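Local atomic coordinates of D-alanyl-D-alanine carboxypeptidase DacB2 (Mycobacterium tuberculosis H37Rv, PDB entry 4RYE), a protein that acts as a serine-type D,D-carboxypeptidase in peptidoglycan metabolism, probably cleaving the terminal D-Ala-D-Ala of the stem peptide. Residues 49-54 and 160-165. Residues are numbered along the deposited sequence; the frame is centred on the assembly and turned at random.
Sequences IKVLLA and VIFRAA
Val51 inserts its CG1 methyl among Ile161, Phe162 and Ala165, three residues spaced i, i+1 and i+4 on the facing helix. CG1 lies 3.7 Å from Ala165 CB and 3.9 Å from Ile161 CG2. At chi1 178° both valine methyls also reach the phenyl group, with CG1 4.0 Å and CG2 4.1 Å from Phe162 CD1; CG1 meets the ring obliquely. Ile161 turns its CG2 branch to the contact, and this methyl also reaches Leu52, 4.1 Å from the backbone N and 4.3 Å from CD1. No hydrogen bond links the segments; the side-chain contacts are apolar, and all five touching residues are buried. The axes of 50-54 and 160-165 approach to 9.6 Å, their N-to-C directions 37° apart.

Lys50 NZ is hydrogen-bonded to Ser47 OG, Asn104 OD1 and Ser142 O, and weakly to Ser102 OG, consistent with the SxxK serine-lysine pair of penicillin-binding proteins, Lys50 being the probable proton acceptor. The contact packs a face of the active-site helix 50-60 turned away from the Lys50 amine against helix 155-166. Phe171 of helix 169-176 touches Val51 and Ala165, Met124 of helix 117-130 touches Leu52, and Arg163 bonds to the Leu28 and Asp29 carbonyls just after strand 22-27.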
ATOM      1  N   ILE A  49      -3.412  -2.934  -2.479  1.00 19.31           N
ATOM      2  CA  ILE A  49      -3.483  -4.359  -2.171  1.00 16.82           C
ATOM      3  C   ILE A  49      -2.135  -5.056  -2.385  1.00 16.34           C
ATOM      4  O   ILE A  49      -1.917  -6.155  -1.879  1.00 16.97           O
ATOM      5  CB  ILE A  49      -4.601  -5.071  -2.976  1.00 17.41           C
ATOM      6  CG1 ILE A  49      -5.210  -6.223  -2.168  1.00 21.00           C
ATOM      7  CG2 ILE A  49      -4.072  -5.591  -4.303  1.00 17.30           C
ATOM      8  CD1 ILE A  49      -5.917  -5.792  -0.901  1.00 19.06           C
ATOM      9  N   LYS A  50      -1.217  -4.414  -3.109  1.00 13.14           N
ATOM     10  CA  LYS A  50       0.137  -4.969  -3.250  1.00 17.86           C
ATOM     11  C   LYS A  50       0.855  -5.101  -1.907  1.00 18.66           C
ATOM     12  O   LYS A  50       1.767  -5.908  -1.766  1.00 15.22           O
ATOM     13  CB  LYS A  50       0.987  -4.135  -4.221  1.00 13.81           C
ATOM     14  CG  LYS A  50       0.578  -4.255  -5.698  1.00 14.98           C
ATOM     15  CD  LYS A  50       1.477  -3.365  -6.554  1.00 16.35           C
ATOM     16  CE  LYS A  50       1.335  -3.643  -8.047  1.00 17.23           C
ATOM     17  NZ  LYS A  50       0.133  -2.984  -8.604  1.00 20.92           N
ATOM     18  N   VAL A  51       0.460  -4.305  -0.920  1.00 14.74           N
ATOM     19  CA  VAL A  51       1.023  -4.447   0.424  1.00 11.01           C
ATOM     20  C   VAL A  51       0.662  -5.811   1.015  1.00 14.21           C
ATOM     21  O   VAL A  51       1.480  -6.469   1.672  1.00 14.65           O
ATOM     22  CB  VAL A  51       0.528  -3.322   1.368  1.00 17.57           C
ATOM     23  CG1 VAL A  51       1.091  -3.514   2.771  1.00 19.98           C
ATOM     24  CG2 VAL A  51       0.919  -1.944   0.824  1.00 14.08           C
ATOM     25  N   LEU A  52      -0.572  -6.234   0.792  1.00 12.27           N
ATOM     26  CA  LEU A  52      -1.015  -7.551   1.226  1.00 14.65           C
ATOM     27  C   LEU A  52      -0.253  -8.663   0.495  1.00 15.25           C
ATOM     28  O   LEU A  52       0.109  -9.670   1.094  1.00 14.08           O
ATOM     29  CB  LEU A  52      -2.518  -7.688   0.999  1.00 17.80           C
ATOM     30  CG  LEU A  52      -3.193  -8.933   1.567  1.00 20.69           C
ATOM     31  CD1 LEU A  52      -2.934  -9.014   3.068  1.00 15.90           C
ATOM     32  CD2 LEU A  52      -4.686  -8.898   1.260  1.00 19.30           C
ATOM     33  N   LEU A  53       0.003  -8.484  -0.797  1.00 13.25           N
ATOM     34  CA  LEU A  53       0.828  -9.454  -1.527  1.00 12.97           C
ATOM     35  C   LEU A  53       2.233  -9.497  -0.927  1.00 11.90           C
ATOM     36  O   LEU A  53       2.802 -10.570  -0.742  1.00 15.91           O
ATOM     37  CB  LEU A  53       0.904  -9.091  -3.017  1.00 12.81           C
ATOM     38  CG  LEU A  53       1.896  -9.913  -3.848  1.00 17.85           C
ATOM     39  CD1 LEU A  53       1.530 -11.383  -3.842  1.00 13.86           C
ATOM     40  CD2 LEU A  53       1.946  -9.375  -5.277  1.00 14.28           C
ATOM     41  N   ALA A  54       2.792  -8.328  -0.620  1.00 14.18           N
ATOM     42  CA  ALA A  54       4.125  -8.258  -0.018  1.00 16.27           C
ATOM     43  C   ALA A  54       4.214  -9.032   1.302  1.00 15.28           C
ATOM     44  O   ALA A  54       5.208  -9.715   1.559  1.00 14.26           O
ATOM     45  CB  ALA A  54       4.570  -6.791   0.179  1.00 13.09           C
ATOM     46  N   VAL A 160      -4.719  -1.534   8.964  1.00 12.88           N
ATOM     47  CA  VAL A 160      -4.472  -2.769   9.694  1.00 12.67           C
ATOM     48  C   VAL A 160      -3.445  -3.597   8.934  1.00 13.11           C
ATOM     49  O   VAL A 160      -2.501  -4.156   9.516  1.00 13.15           O
ATOM     50  CB  VAL A 160      -5.787  -3.558   9.897  1.00 12.68           C
ATOM     51  CG1 VAL A 160      -5.504  -4.988  10.377  1.00 15.79           C
ATOM     52  CG2 VAL A 160      -6.696  -2.811  10.897  1.00 13.25           C
ATOM     53  N   ILE A 161      -3.610  -3.668   7.623  1.00 11.87           N
ATOM     54  CA  ILE A 161      -2.674  -4.435   6.799  1.00 11.62           C
ATOM     55  C   ILE A 161      -1.306  -3.752   6.765  1.00 18.54           C
ATOM     56  O   ILE A 161      -0.268  -4.410   6.899  1.00 13.16           O
ATOM     57  CB  ILE A 161      -3.239  -4.626   5.366  1.00 11.41           C
ATOM     58  CG1 ILE A 161      -4.360  -5.672   5.393  1.00 14.31           C
ATOM     59  CG2 ILE A 161      -2.146  -5.049   4.386  1.00 12.78           C
ATOM     60  CD1 ILE A 161      -5.362  -5.571   4.239  1.00 15.90           C
ATOM     61  N   PHE A 162      -1.296  -2.431   6.614  1.00 12.41           N
ATOM     62  CA  PHE A 162      -0.033  -1.703   6.574  1.00 13.12           C
ATOM     63  C   PHE A 162       0.739  -1.767   7.892  1.00 12.59           C
ATOM     64  O   PHE A 162       1.974  -1.764   7.917  1.00 15.38           O
ATOM     65  CB  PHE A 162      -0.263  -0.244   6.202  1.00 13.29           C
ATOM     66  CG  PHE A 162       0.945   0.406   5.599  1.00 16.60           C
ATOM     67  CD1 PHE A 162       1.269   0.184   4.273  1.00 18.69           C
ATOM     68  CD2 PHE A 162       1.760   1.233   6.355  1.00 15.99           C
ATOM     69  CE1 PHE A 162       2.389   0.781   3.702  1.00 19.30           C
ATOM     70  CE2 PHE A 162       2.887   1.835   5.795  1.00 19.24           C
ATOM     71  CZ  PHE A 162       3.200   1.605   4.464  1.00 16.72           C
ATOM     72  N   ARG A 163       0.003  -1.777   8.986  1.00 13.81           N
ATOM     73  CA  ARG A 163       0.591  -1.870  10.315  1.00 16.29           C
ATOM     74  C   ARG A 163       1.329  -3.199  10.472  1.00 19.44           C
ATOM     75  O   ARG A 163       2.430  -3.257  11.037  1.00 16.68           O
ATOM     76  CB  ARG A 163      -0.525  -1.743  11.352  1.00 19.54           C
ATOM     77  CG  ARG A 163      -0.069  -1.693  12.775  1.00 25.48           C
ATOM     78  CD  ARG A 163      -1.235  -1.281  13.663  1.00 29.93           C
ATOM     79  NE  ARG A 163      -0.836  -1.236  15.060  1.00 27.13           N
ATOM     80  CZ  ARG A 163      -1.589  -1.665  16.061  1.00 26.65           C
ATOM     81  NH1 ARG A 163      -2.794  -2.181  15.817  1.00 21.82           N
ATOM     82  NH2 ARG A 163      -1.130  -1.589  17.300  1.00 28.32           N
ATOM     83  N   ALA A 164       0.730  -4.266   9.956  1.00 17.33           N
ATOM     84  CA  ALA A 164       1.371  -5.580   9.991  1.00 21.10           C
ATOM     85  C   ALA A 164       2.624  -5.579   9.123  1.00 19.00           C
ATOM     86  O   ALA A 164       3.649  -6.167   9.489  1.00 19.28           O
ATOM     87  CB  ALA A 164       0.394  -6.674   9.530  1.00 16.39           C
ATOM     88  N   ALA A 165       2.543  -4.931   7.962  1.00 14.26           N
ATOM     89  CA  ALA A 165       3.677  -4.880   7.054  1.00 14.22           C
ATOM     90  C   ALA A 165       4.834  -4.078   7.646  1.00 14.21           C
ATOM     91  O   ALA A 165       5.988  -4.468   7.516  1.00 17.60           O
ATOM     92  CB  ALA A 165       3.262  -4.314   5.690  1.00 11.97           C
TER